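Local coordinates for cadherin-related family member 2 (Mus musculus, PDB 5CYX), which probably bridges neighbouring microvilli of the epithelial brush border through calcium-dependent heterophilic adhesion to CDHR5, and appears here as its three outermost extracellular cadherin repeats, at residues P17-V22 / G192-K197; V25-V30 / S49-N54; V244-S249 / V257-S262; F270-R273 / V277-V280. All blocks are in the same frame, centred on the assembly; numbering follows the deposited sequence.

How the contacts relate
The four contacts fall into two groups at far ends of a long rod of three cadherin repeats. Contact 1 joins the first repeat to the second beside the calcium ions of their linker, and contact 2 lies within the first repeat, its centre about 18 Å away; the two touch where Leu-20 CD2 meets Ala-26 CB at 4.0 Å. Contacts 3 and 4 both belong to the third repeat, with centres about 12 Å apart, and share packing between Tyr-259 and Ile-272. Contact 3 reaches a calcium ion of the second linker through Asp-248. The centres of contacts 1 and 3 are about 73 Å apart, those of contacts 2 and 4 about 101 Å.

Contact 1: residues P17-V22 / G192-K197. With CA (calcium ion), chain C; CA (calcium ion), chain B.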
loop_
_atom_site.group_PDB
_atom_site.type_symbol
_atom_site.label_atom_id
_atom_site.label_comp_id
_atom_site.label_asym_id
_atom_site.label_seq_id
_atom_site.Cartn_x
_atom_site.Cartn_y
_atom_site.Cartn_z
ATOM N N PRO A 17 15.561 31.626 17.819
ATOM C CA PRO A 17 15.383 30.864 16.589
ATOM C C PRO A 17 16.642 30.928 15.644
ATOM O O PRO A 17 17.272 31.992 15.514
ATOM C CB PRO A 17 14.197 31.552 15.924
ATOM C CG PRO A 17 14.150 32.954 16.471
ATOM C CD PRO A 17 15.029 33.004 17.697
ATOM N N GLU A 18 16.944 29.793 15.007
ATOM C CA GLU A 18 18.096 29.642 14.145
ATOM C C GLU A 18 18.040 30.549 12.899
ATOM O O GLU A 18 19.029 30.817 12.335
ATOM C CB GLU A 18 18.300 28.172 13.762
ATOM C CG GLU A 18 17.342 27.563 12.731
ATOM C CD GLU A 18 17.865 26.289 12.102
ATOM O OE1 GLU A 18 19.119 26.162 11.867
ATOM O OE2 GLU A 18 17.049 25.385 11.780
ATOM N N ASP A 19 16.866 31.051 12.520
ATOM C CA ASP A 19 16.753 32.022 11.396
ATOM C C ASP A 19 16.900 33.475 11.842
ATOM O O ASP A 19 16.628 34.376 11.045
ATOM C CB ASP A 19 15.427 31.833 10.651
ATOM C CG ASP A 19 14.242 31.923 11.579
ATOM O OD1 ASP A 19 14.473 32.275 12.742
ATOM O OD2 ASP A 19 13.094 31.689 11.175
ATOM N N LEU A 20 17.342 33.720 13.084
ATOM C CA LEU A 20 17.674 35.065 13.541
ATOM C C LEU A 20 18.803 35.588 12.677
ATOM O O LEU A 20 19.846 34.962 12.595
ATOM C CB LEU A 20 18.097 35.133 14.994
ATOM C CG LEU A 20 18.285 36.516 15.630
ATOM C CD1 LEU A 20 16.958 37.295 15.753
ATOM C CD2 LEU A 20 18.885 36.364 17.017
ATOM N N PRO A 21 18.571 36.699 11.980
ATOM C CA PRO A 21 19.605 37.237 11.078
ATOM C C PRO A 21 20.785 37.859 11.805
ATOM O O PRO A 21 20.629 38.502 12.856
ATOM C CB PRO A 21 18.877 38.351 10.305
ATOM C CG PRO A 21 17.457 38.230 10.649
ATOM C CD PRO A 21 17.334 37.486 11.939
ATOM N N VAL A 22 21.954 37.719 11.225
ATOM C CA VAL A 22 23.107 38.365 11.779
ATOM C C VAL A 22 22.864 39.864 11.795
ATOM O O VAL A 22 22.399 40.418 10.820
ATOM C CB VAL A 22 24.372 38.073 10.961
ATOM C CG1 VAL A 22 25.524 38.859 11.534
ATOM C CG2 VAL A 22 24.695 36.579 11.018
ATOM N N GLY A 192 6.581 23.361 8.816
ATOM C CA GLY A 192 7.268 23.939 9.969
ATOM C C GLY A 192 7.181 25.471 9.818
ATOM O O GLY A 192 6.241 25.996 9.206
ATOM N N ILE A 193 8.122 26.163 10.443
ATOM C CA ILE A 193 8.124 27.602 10.551
ATOM C C ILE A 193 9.448 28.089 9.976
ATOM O O ILE A 193 10.509 27.467 10.226
ATOM C CB ILE A 193 8.081 28.043 12.030
ATOM C CG1 ILE A 193 6.854 27.449 12.765
ATOM C CG2 ILE A 193 8.128 29.563 12.161
ATOM C CD1 ILE A 193 5.534 27.861 12.156
ATOM N N LEU A 194 9.382 29.212 9.254
ATOM C CA LEU A 194 10.566 29.942 8.851
ATOM C C LEU A 194 10.195 31.419 8.761
ATOM O O LEU A 194 9.140 31.763 8.200
ATOM C CB LEU A 194 11.055 29.442 7.506
ATOM C CG LEU A 194 12.400 30.015 7.049
ATOM C CD1 LEU A 194 13.573 29.500 7.897
ATOM C CD2 LEU A 194 12.601 29.647 5.591
ATOM N N ASP A 195 11.022 32.271 9.367
ATOM C CA ASP A 195 10.670 33.667 9.607
ATOM C C ASP A 195 9.265 33.812 10.167
ATOM O O ASP A 195 8.472 34.536 9.642
ATOM C CB ASP A 195 10.858 34.460 8.297
ATOM C CG ASP A 195 12.204 34.183 7.688
ATOM O OD1 ASP A 195 13.182 34.123 8.459
ATOM O OD2 ASP A 195 12.307 33.952 6.474
ATOM N N ASN A 196 8.968 33.053 11.229
ATOM C CA ASN A 196 7.750 33.208 11.992
ATOM C C ASN A 196 6.434 32.910 11.262
ATOM O O ASN A 196 5.376 33.259 11.748
ATOM C CB ASN A 196 7.710 34.597 12.659
ATOM C CG ASN A 196 8.942 34.857 13.518
ATOM O OD1 ASN A 196 9.282 34.048 14.391
ATOM N ND2 ASN A 196 9.587 35.986 13.304
ATOM N N LYS A 197 6.500 32.215 10.139
ATOM C CA LYS A 197 5.303 31.768 9.469
ATOM C C LYS A 197 5.464 30.379 8.902
ATOM O O LYS A 197 6.614 29.911 8.768
ATOM C CB LYS A 197 4.878 32.757 8.383
ATOM C CG LYS A 197 5.897 33.143 7.379
ATOM C CD LYS A 197 5.310 34.325 6.577
ATOM C CE LYS A 197 5.985 34.497 5.247
ATOM N NZ LYS A 197 7.429 34.849 5.419
HETATM CA CA CA C . 16.647 23.564 10.607
HETATM CA CA CA B . 20.096 25.453 9.806
HETATM O O HOH W 1 11.035 31.928 12.647
HETATM O O HOH W 2 20.866 24.622 7.619
#
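Asp-19 reaches across to the turn of 192-197 and takes the backbone N-H of Asp-195 on its OD2, 2.8 Å from N to OD2. The bond is bent, 145° at the hydrogen, and the donor comes to the anti side of the oxygen, 26° out of the carboxylate plane. With chi1 at 55°, Asp-19 CG is wedged between its own backbone N and carbonyl carbon, which carries the carboxylate over to the other loop. A water oxygen, 2.5 Å from Asp-19 OD2, donates a hydrogen bond to it and accepts one from Asn-196 N. This bridges two cadherin repeats: 17-22 leads out of strand 13-17 of the first repeat, with a type I turn from Pro-17 to Leu-20, while 194-197 is the type I' turn of a small hairpin in the second. Beside Asp-19, Glu-18 points off at roughly a right angle and splits its carboxylate between two linker calcium ions, OE2 2.2 Å from one and OE1 2.4 Å from the other. Asp-67, Glu-69, Asp-97 and Asp-100 are among the residues completing these sites. With an alanine in place of Asp-19, the Asp-195 N-H is likely to lose its carboxylate mate, and the bridging water one of its anchors. Asp-195 OD1 lies 3.6 Å from Asp-19 OD2, two like charges whose carboxylate planes are nearly parallel, and Leu-194 CD1 packs 4.1 Å from Asp-19 CB.

Contact 2: residues V25-V30 / S49-N54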
loop_
_atom_site.group_PDB
_atom_site.type_symbol
_atom_site.label_atom_id
_atom_site.label_comp_id
_atom_site.label_asym_id
_atom_site.label_seq_id
_atom_site.Cartn_x
_atom_site.Cartn_y
_atom_site.Cartn_z
ATOM N N VAL A 25 19.008 42.467 16.745
ATOM C CA VAL A 25 19.164 42.471 18.189
ATOM C C VAL A 25 18.670 41.134 18.764
ATOM O O VAL A 25 17.496 40.791 18.628
ATOM C CB VAL A 25 18.391 43.653 18.830
ATOM C CG1 VAL A 25 18.385 43.538 20.344
ATOM C CG2 VAL A 25 19.006 44.980 18.413
ATOM N N ALA A 26 19.545 40.390 19.435
ATOM C CA ALA A 26 19.135 39.145 20.027
ATOM C C ALA A 26 18.450 39.414 21.374
ATOM O O ALA A 26 17.494 38.735 21.734
ATOM C CB ALA A 26 20.304 38.256 20.213
ATOM N N PHE A 27 18.984 40.378 22.114
ATOM C CA PHE A 27 18.470 40.760 23.395
ATOM C C PHE A 27 19.286 41.900 23.999
ATOM O O PHE A 27 20.372 42.276 23.464
ATOM C CB PHE A 27 18.463 39.562 24.353
ATOM C CG PHE A 27 19.780 38.875 24.491
ATOM C CD1 PHE A 27 20.726 39.330 25.389
ATOM C CD2 PHE A 27 20.080 37.750 23.741
ATOM C CE1 PHE A 27 21.964 38.668 25.542
ATOM C CE2 PHE A 27 21.311 37.089 23.887
ATOM C CZ PHE A 27 22.252 37.558 24.782
ATOM N N TRP A 28 18.754 42.408 25.112
ATOM C CA TRP A 28 19.334 43.451 25.947
ATOM C C TRP A 28 19.719 42.869 27.280
ATOM O O TRP A 28 18.886 42.196 27.922
ATOM C CB TRP A 28 18.310 44.551 26.238
ATOM C CG TRP A 28 17.897 45.324 25.063
ATOM C CD1 TRP A 28 16.876 45.046 24.229
ATOM C CD2 TRP A 28 18.515 46.505 24.570
ATOM N NE1 TRP A 28 16.802 45.991 23.235
ATOM C CE2 TRP A 28 17.800 46.901 23.422
ATOM C CE3 TRP A 28 19.586 47.283 25.004
ATOM C CZ2 TRP A 28 18.120 48.019 22.694
ATOM C CZ3 TRP A 28 19.925 48.424 24.259
ATOM C CH2 TRP A 28 19.205 48.765 23.109
ATOM N N LEU A 29 20.941 43.153 27.720
ATOM C CA LEU A 29 21.357 42.874 29.086
ATOM C C LEU A 29 21.015 44.100 29.919
ATOM O O LEU A 29 21.328 45.219 29.512
ATOM C CB LEU A 29 22.849 42.619 29.148
ATOM C CG LEU A 29 23.354 41.371 28.435
ATOM C CD1 LEU A 29 24.862 41.474 28.192
ATOM C CD2 LEU A 29 22.994 40.120 29.223
ATOM N N VAL A 30 20.362 43.876 31.068
ATOM C CA VAL A 30 19.927 44.925 31.987
ATOM C C VAL A 30 20.318 44.484 33.420
ATOM O O VAL A 30 20.283 43.312 33.692
ATOM C CB VAL A 30 18.371 45.072 31.868
ATOM C CG1 VAL A 30 17.793 45.990 32.928
ATOM C CG2 VAL A 30 17.982 45.555 30.475
ATOM N N SER A 49 32.029 34.970 19.950
ATOM C CA SER A 49 31.913 35.543 18.598
ATOM C C SER A 49 30.519 35.415 17.989
ATOM O O SER A 49 30.253 35.971 16.950
ATOM C CB SER A 49 32.936 34.898 17.655
ATOM O OG SER A 49 32.663 33.516 17.524
ATOM N N TYR A 50 29.627 34.667 18.626
ATOM C CA TYR A 50 28.246 34.663 18.225
ATOM C C TYR A 50 27.550 35.985 18.497
ATOM O O TYR A 50 26.499 36.252 17.895
ATOM C CB TYR A 50 27.455 33.558 18.962
ATOM C CG TYR A 50 27.591 32.206 18.347
ATOM C CD1 TYR A 50 26.880 31.872 17.207
ATOM C CD2 TYR A 50 28.442 31.258 18.892
ATOM C CE1 TYR A 50 26.994 30.614 16.624
ATOM C CE2 TYR A 50 28.567 30.000 18.324
ATOM C CZ TYR A 50 27.828 29.681 17.195
ATOM O OH TYR A 50 27.923 28.419 16.654
ATOM N N PHE A 51 28.078 36.789 19.422
ATOM C CA PHE A 51 27.438 38.052 19.763
ATOM C C PHE A 51 28.361 39.245 19.736
ATOM O O PHE A 51 29.570 39.107 19.821
ATOM C CB PHE A 51 26.809 37.945 21.114
ATOM C CG PHE A 51 25.812 36.819 21.213
ATOM C CD1 PHE A 51 24.594 36.905 20.556
ATOM C CD2 PHE A 51 26.121 35.648 21.920
ATOM C CE1 PHE A 51 23.665 35.865 20.630
ATOM C CE2 PHE A 51 25.214 34.603 21.988
ATOM C CZ PHE A 51 23.969 34.714 21.346
ATOM N N SER A 52 27.744 40.407 19.573
ATOM C CA SER A 52 28.396 41.696 19.595
ATOM C C SER A 52 27.639 42.494 20.631
ATOM O O SER A 52 26.444 42.721 20.463
ATOM C CB SER A 52 28.236 42.356 18.235
ATOM O OG SER A 52 28.512 43.744 18.301
ATOM N N VAL A 53 28.318 42.911 21.695
ATOM C CA VAL A 53 27.660 43.622 22.824
ATOM C C VAL A 53 27.995 45.115 22.825
ATOM O O VAL A 53 29.147 45.503 22.655
ATOM C CB VAL A 53 28.135 43.065 24.165
ATOM C CG1 VAL A 53 27.421 43.754 25.321
ATOM C CG2 VAL A 53 27.911 41.562 24.218
ATOM N N ASN A 54 26.996 45.959 23.028
ATOM C CA ASN A 54 27.276 47.356 23.309
ATOM C C ASN A 54 27.529 47.468 24.830
ATOM O O ASN A 54 26.627 47.251 25.665
ATOM C CB ASN A 54 26.147 48.250 22.817
ATOM C CG ASN A 54 26.435 49.720 23.047
ATOM O OD1 ASN A 54 26.887 50.118 24.134
ATOM N ND2 ASN A 54 26.157 50.534 22.050
#
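Two outer strands of the three-stranded sheet in the first cadherin repeat, 25-30 and 51-53, meet here through Ala-26, Phe-27 and Phe-51, with strand 59-62 running between their backbones. Since that middle strand separates them, the contact is made by side chains: the axes come no nearer than 8.8 Å, at 47° to each other. Phe-51 does most of the work. Its CG stands anti to the carbonyl carbon (chi1 -57°), and the ring brings CE1 to within 4.1 Å of Ala-26 CB. The same CE1 lies 4.2 Å from Phe-27 CE2. These two rings meet obliquely, centroids 5.7 Å apart and planes at 59°. One face of the Phe-51 ring is taken by CB of its neighbour Tyr-50, offset toward the rim. In the Greek-key sandwich of a cadherin repeat, side chains like these fill the space between the sheets, and Phe-51 also packs against Ile-43, Phe-74 and Ile-76 of the opposing one. Ala-26 and Phe-27 form a classic beta bulge, both facing Val-60, which is consistent with these two successive residues both reaching Phe-51. Farther along, Leu-29 CD1 touches Val-53 CG1 at 4.5 Å, a looser meeting of methyl groups. At the outer edge, Trp-28, Leu-29 and Val-30 pair antiparallel with a strand of the second subunit, another copy of the protein, extending the sheet across the interface.

Contact 3: residues V244-S249 / V257-S262. With CA (calcium ion), chain F.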
loop_
_atom_site.group_PDB
_atom_site.type_symbol
_atom_site.label_atom_id
_atom_site.label_comp_id
_atom_site.label_asym_id
_atom_site.label_seq_id
_atom_site.Cartn_x
_atom_site.Cartn_y
_atom_site.Cartn_z
ATOM N N VAL A 244 1.446 -19.043 -46.417
ATOM C CA VAL A 244 0.742 -18.289 -45.381
ATOM C C VAL A 244 1.755 -17.832 -44.357
ATOM O O VAL A 244 2.839 -18.400 -44.254
ATOM C CB VAL A 244 -0.388 -19.085 -44.689
ATOM C CG1 VAL A 244 -1.498 -19.380 -45.682
ATOM C CG2 VAL A 244 0.104 -20.385 -44.078
ATOM N N GLU A 245 1.381 -16.803 -43.609
ATOM C CA GLU A 245 2.201 -16.257 -42.557
ATOM C C GLU A 245 1.347 -15.843 -41.356
ATOM O O GLU A 245 0.292 -15.232 -41.499
ATOM C CB GLU A 245 3.007 -15.080 -43.082
ATOM C CG GLU A 245 4.125 -14.651 -42.136
ATOM C CD GLU A 245 4.940 -13.482 -42.655
ATOM O OE1 GLU A 245 5.868 -13.051 -41.950
ATOM O OE2 GLU A 245 4.663 -12.980 -43.763
ATOM N N ALA A 246 1.794 -16.251 -40.178
ATOM C CA ALA A 246 1.303 -15.764 -38.909
ATOM C C ALA A 246 2.472 -15.268 -38.130
ATOM O O ALA A 246 3.563 -15.814 -38.247
ATOM C CB ALA A 246 0.616 -16.871 -38.162
ATOM N N VAL A 247 2.275 -14.222 -37.344
ATOM C CA VAL A 247 3.376 -13.646 -36.566
ATOM C C VAL A 247 2.972 -13.467 -35.118
ATOM O O VAL A 247 1.792 -13.274 -34.795
ATOM C CB VAL A 247 3.868 -12.293 -37.144
ATOM C CG1 VAL A 247 4.330 -12.465 -38.594
ATOM C CG2 VAL A 247 2.789 -11.235 -37.080
ATOM N N ASP A 248 3.979 -13.492 -34.261
ATOM C CA ASP A 248 3.811 -13.361 -32.825
ATOM C C ASP A 248 3.313 -11.951 -32.500
ATOM O O ASP A 248 3.921 -10.966 -32.917
ATOM C CB ASP A 248 5.153 -13.645 -32.165
ATOM C CG ASP A 248 5.117 -13.563 -30.679
ATOM O OD1 ASP A 248 4.015 -13.448 -30.112
ATOM O OD2 ASP A 248 6.209 -13.643 -30.073
ATOM N N SER A 249 2.195 -11.861 -31.760
ATOM C CA SER A 249 1.651 -10.567 -31.356
ATOM C C SER A 249 2.475 -9.906 -30.279
ATOM O O SER A 249 2.360 -8.707 -30.063
ATOM C CB SER A 249 0.180 -10.711 -30.908
ATOM O OG SER A 249 -0.555 -11.259 -31.954
ATOM N N VAL A 257 7.425 -18.901 -35.607
ATOM C CA VAL A 257 6.187 -19.658 -35.723
ATOM C C VAL A 257 6.343 -20.857 -36.649
ATOM O O VAL A 257 6.979 -20.738 -37.684
ATOM C CB VAL A 257 5.038 -18.750 -36.235
ATOM C CG1 VAL A 257 3.825 -19.577 -36.550
ATOM C CG2 VAL A 257 4.725 -17.700 -35.203
ATOM N N THR A 258 5.744 -21.992 -36.278
ATOM C CA THR A 258 5.617 -23.131 -37.176
ATOM C C THR A 258 4.159 -23.396 -37.474
ATOM O O THR A 258 3.279 -22.809 -36.864
ATOM C CB THR A 258 6.273 -24.396 -36.624
ATOM O OG1 THR A 258 5.629 -24.775 -35.413
ATOM C CG2 THR A 258 7.703 -24.147 -36.336
ATOM N N TYR A 259 3.910 -24.267 -38.442
ATOM C CA TYR A 259 2.570 -24.454 -38.999
ATOM C C TYR A 259 2.324 -25.938 -39.118
ATOM O O TYR A 259 3.241 -26.701 -39.260
ATOM C CB TYR A 259 2.473 -23.809 -40.399
ATOM C CG TYR A 259 2.889 -22.345 -40.410
ATOM C CD1 TYR A 259 4.228 -21.948 -40.591
ATOM C CD2 TYR A 259 1.959 -21.370 -40.226
ATOM C CE1 TYR A 259 4.588 -20.594 -40.571
ATOM C CE2 TYR A 259 2.307 -20.043 -40.205
ATOM C CZ TYR A 259 3.589 -19.643 -40.390
ATOM O OH TYR A 259 3.813 -18.285 -40.334
ATOM N N SER A 260 1.073 -26.346 -39.038
ATOM C CA SER A 260 0.656 -27.713 -39.377
ATOM C C SER A 260 -0.772 -27.621 -39.927
ATOM O O SER A 260 -1.472 -26.678 -39.644
ATOM C CB SER A 260 0.705 -28.621 -38.146
ATOM O OG SER A 260 -0.045 -28.044 -37.077
ATOM N N VAL A 261 -1.126 -28.577 -40.770
ATOM C CA VAL A 261 -2.454 -28.742 -41.281
ATOM C C VAL A 261 -3.175 -29.548 -40.216
ATOM O O VAL A 261 -2.831 -30.711 -39.957
ATOM C CB VAL A 261 -2.474 -29.483 -42.622
ATOM C CG1 VAL A 261 -3.914 -29.708 -43.078
ATOM C CG2 VAL A 261 -1.721 -28.668 -43.651
ATOM N N SER A 262 -4.142 -28.892 -39.583
ATOM C CA SER A 262 -4.888 -29.453 -38.460
ATOM C C SER A 262 -6.165 -30.166 -38.917
ATOM O O SER A 262 -6.748 -30.936 -38.150
ATOM C CB SER A 262 -5.219 -28.340 -37.448
ATOM O OG SER A 262 -5.428 -27.087 -38.092
HETATM CA CA CA F . 3.295 -14.823 -28.259
HETATM O O HOH W 3 5.718 -14.710 -27.671
HETATM O O HOH W 4 2.736 -16.303 -26.265
#
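The Tyr-259 ring presents its edge to Ala-246, whose N lies near the ring plane, while Val-257 CG1 sits over one face, 3.8 Å above the plane and offset toward the rim. This joins the two sheets of the third cadherin repeat's beta sandwich: 244-249 belongs to one and 257-262 to the other. The key bond runs from Ala-246 N to Tyr-259 OH, 2.9 Å long and almost straight at 174°. Tyr-259 CG is anti to its carbonyl carbon (chi1 -54°), and the ring stretches from its own strand to put the hydroxyl against the opposite backbone. Ala-246 CB packs 4.1 Å from Tyr-259 CE2, and Val-244 CG2 approaches CD2 of the same ring at 4.4 Å. A phenylalanine in place of Tyr-259 would probably leave the Ala-246 N-H without its acceptor. Beyond the ring, Val-257 CG2 lies 3.8 Å from Ala-246 O. At the end of 244-249 that faces the second repeat, Asp-248 OD2 accepts a hydrogen bond from the backbone N of Asp-255, and Asp-248 OD1 binds a calcium ion of the junction at 2.4 Å.

Contact 4: residues F270-R273 / V277-V280; sequences FDIR and VIFV
Three backbone hydrogen bonds tie 270-273 to 277-280 as an antiparallel hairpin. Asp-271 and Phe-279 form a hydrogen-bonded pair, with Asp-271 N to Phe-279 O at 3.1 Å and Phe-279 N to Asp-271 O at 2.9 Å; the third bond runs from Arg-273 N to Val-277 O. Between these lies the non-hydrogen-bonded pair Ile-272 and Ile-278. Among the apolar contacts, Ile-272 CD1 presses on Ile-278 CG1 at 3.5 Å, tighter than usual for two carbons, and Phe-270 CE1 touches Val-280 CG2 at 4.2 Å. The Phe-279 ring lies on the other side of the hairpin from these isoleucines. Its CG is set between the backbone N and the carbonyl carbon (chi1 57°), folding the ring over the partner strand: Asp-271 O stands over one face, Asp-271 CB meets Phe-279 CZ at 3.6 Å, and Arg-273 CG reaches Phe-279 CE2 at 3.6 Å. As for the charged groups, the Arg-273 guanidinium has Val-277 CB over one face, the two side chains lying alongside each other, and its NH2 forms a salt bridge to Asp-275 in the turn. Asp-271 OD1 takes a weak bond from the N of Ile-272. In the third repeat's sandwich, strand 277-280 lies between 270-272 and 240-248, and both isoleucines point inward onto Val-300 of strand 295-304 in the facing sheet.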
loop_
_atom_site.group_PDB
_atom_site.type_symbol
_atom_site.label_atom_id
_atom_site.label_comp_id
_atom_site.label_asym_id
_atom_site.label_seq_id
_atom_site.Cartn_x
_atom_site.Cartn_y
_atom_site.Cartn_z
ATOM N N PHE A 270 -2.851 -32.188 -49.107
ATOM C CA PHE A 270 -1.898 -31.104 -48.824
ATOM C C PHE A 270 -1.255 -31.181 -47.440
ATOM O O PHE A 270 -1.875 -31.635 -46.496
ATOM C CB PHE A 270 -2.603 -29.762 -48.955
ATOM C CG PHE A 270 -3.276 -29.580 -50.262
ATOM C CD1 PHE A 270 -2.541 -29.215 -51.389
ATOM C CD2 PHE A 270 -4.659 -29.799 -50.387
ATOM C CE1 PHE A 270 -3.175 -29.065 -52.622
ATOM C CE2 PHE A 270 -5.280 -29.662 -51.608
ATOM C CZ PHE A 270 -4.544 -29.289 -52.721
ATOM N N ASP A 271 -0.018 -30.711 -47.333
ATOM C CA ASP A 271 0.647 -30.492 -46.027
ATOM C C ASP A 271 1.344 -29.112 -46.068
ATOM O O ASP A 271 1.207 -28.370 -47.052
ATOM C CB ASP A 271 1.605 -31.662 -45.675
ATOM C CG ASP A 271 1.778 -31.888 -44.149
ATOM O OD1 ASP A 271 1.315 -31.080 -43.338
ATOM O OD2 ASP A 271 2.438 -32.885 -43.723
ATOM N N ILE A 272 2.023 -28.745 -44.983
ATOM C CA ILE A 272 2.670 -27.434 -44.859
ATOM C C ILE A 272 4.038 -27.549 -44.152
ATOM O O ILE A 272 4.185 -28.377 -43.270
ATOM C CB ILE A 272 1.737 -26.459 -44.125
ATOM C CG1 ILE A 272 2.273 -25.040 -44.221
ATOM C CG2 ILE A 272 1.515 -26.876 -42.661
ATOM C CD1 ILE A 272 1.231 -24.000 -43.861
ATOM N N ARG A 273 5.014 -26.728 -44.557
ATOM C CA ARG A 273 6.318 -26.651 -43.891
ATOM C C ARG A 273 6.350 -25.617 -42.770
ATOM O O ARG A 273 5.462 -24.779 -42.663
ATOM C CB ARG A 273 7.417 -26.273 -44.891
ATOM C CG ARG A 273 7.575 -27.211 -46.062
ATOM C CD ARG A 273 8.990 -27.175 -46.584
ATOM N NE ARG A 273 9.351 -25.866 -47.124
ATOM C CZ ARG A 273 9.326 -25.522 -48.420
ATOM N NH1 ARG A 273 8.950 -26.389 -49.367
ATOM N NH2 ARG A 273 9.680 -24.284 -48.773
ATOM N N VAL A 277 4.840 -22.672 -46.101
ATOM C CA VAL A 277 4.588 -23.064 -47.480
ATOM C C VAL A 277 3.794 -24.353 -47.535
ATOM O O VAL A 277 4.249 -25.428 -47.041
ATOM C CB VAL A 277 5.878 -23.305 -48.279
ATOM C CG1 VAL A 277 5.536 -23.799 -49.684
ATOM C CG2 VAL A 277 6.721 -22.038 -48.352
ATOM N N ILE A 278 2.677 -24.256 -48.231
ATOM C CA ILE A 278 1.726 -25.334 -48.413
ATOM C C ILE A 278 2.030 -26.050 -49.721
ATOM O O ILE A 278 2.092 -25.432 -50.786
ATOM C CB ILE A 278 0.277 -24.786 -48.434
ATOM C CG1 ILE A 278 -0.112 -24.281 -47.032
ATOM C CG2 ILE A 278 -0.704 -25.843 -48.955
ATOM C CD1 ILE A 278 -1.396 -23.470 -46.984
ATOM N N PHE A 279 2.196 -27.365 -49.632
ATOM C CA PHE A 279 2.616 -28.169 -50.760
ATOM C C PHE A 279 1.681 -29.345 -51.049
ATOM O O PHE A 279 0.932 -29.800 -50.167
ATOM C CB PHE A 279 4.050 -28.667 -50.573
ATOM C CG PHE A 279 4.299 -29.469 -49.305
ATOM C CD1 PHE A 279 4.171 -30.855 -49.300
ATOM C CD2 PHE A 279 4.737 -28.843 -48.139
ATOM C CE1 PHE A 279 4.457 -31.610 -48.163
ATOM C CE2 PHE A 279 4.990 -29.572 -46.988
ATOM C CZ PHE A 279 4.875 -30.966 -47.001
ATOM N N VAL A 280 1.763 -29.832 -52.293
ATOM C CA VAL A 280 1.051 -31.036 -52.724
ATOM C C VAL A 280 1.689 -32.252 -52.031
ATOM O O VAL A 280 2.906 -32.487 -52.167
ATOM C CB VAL A 280 1.080 -31.184 -54.265
ATOM C CG1 VAL A 280 0.637 -32.588 -54.697
ATOM C CG2 VAL A 280 0.218 -30.101 -54.922
#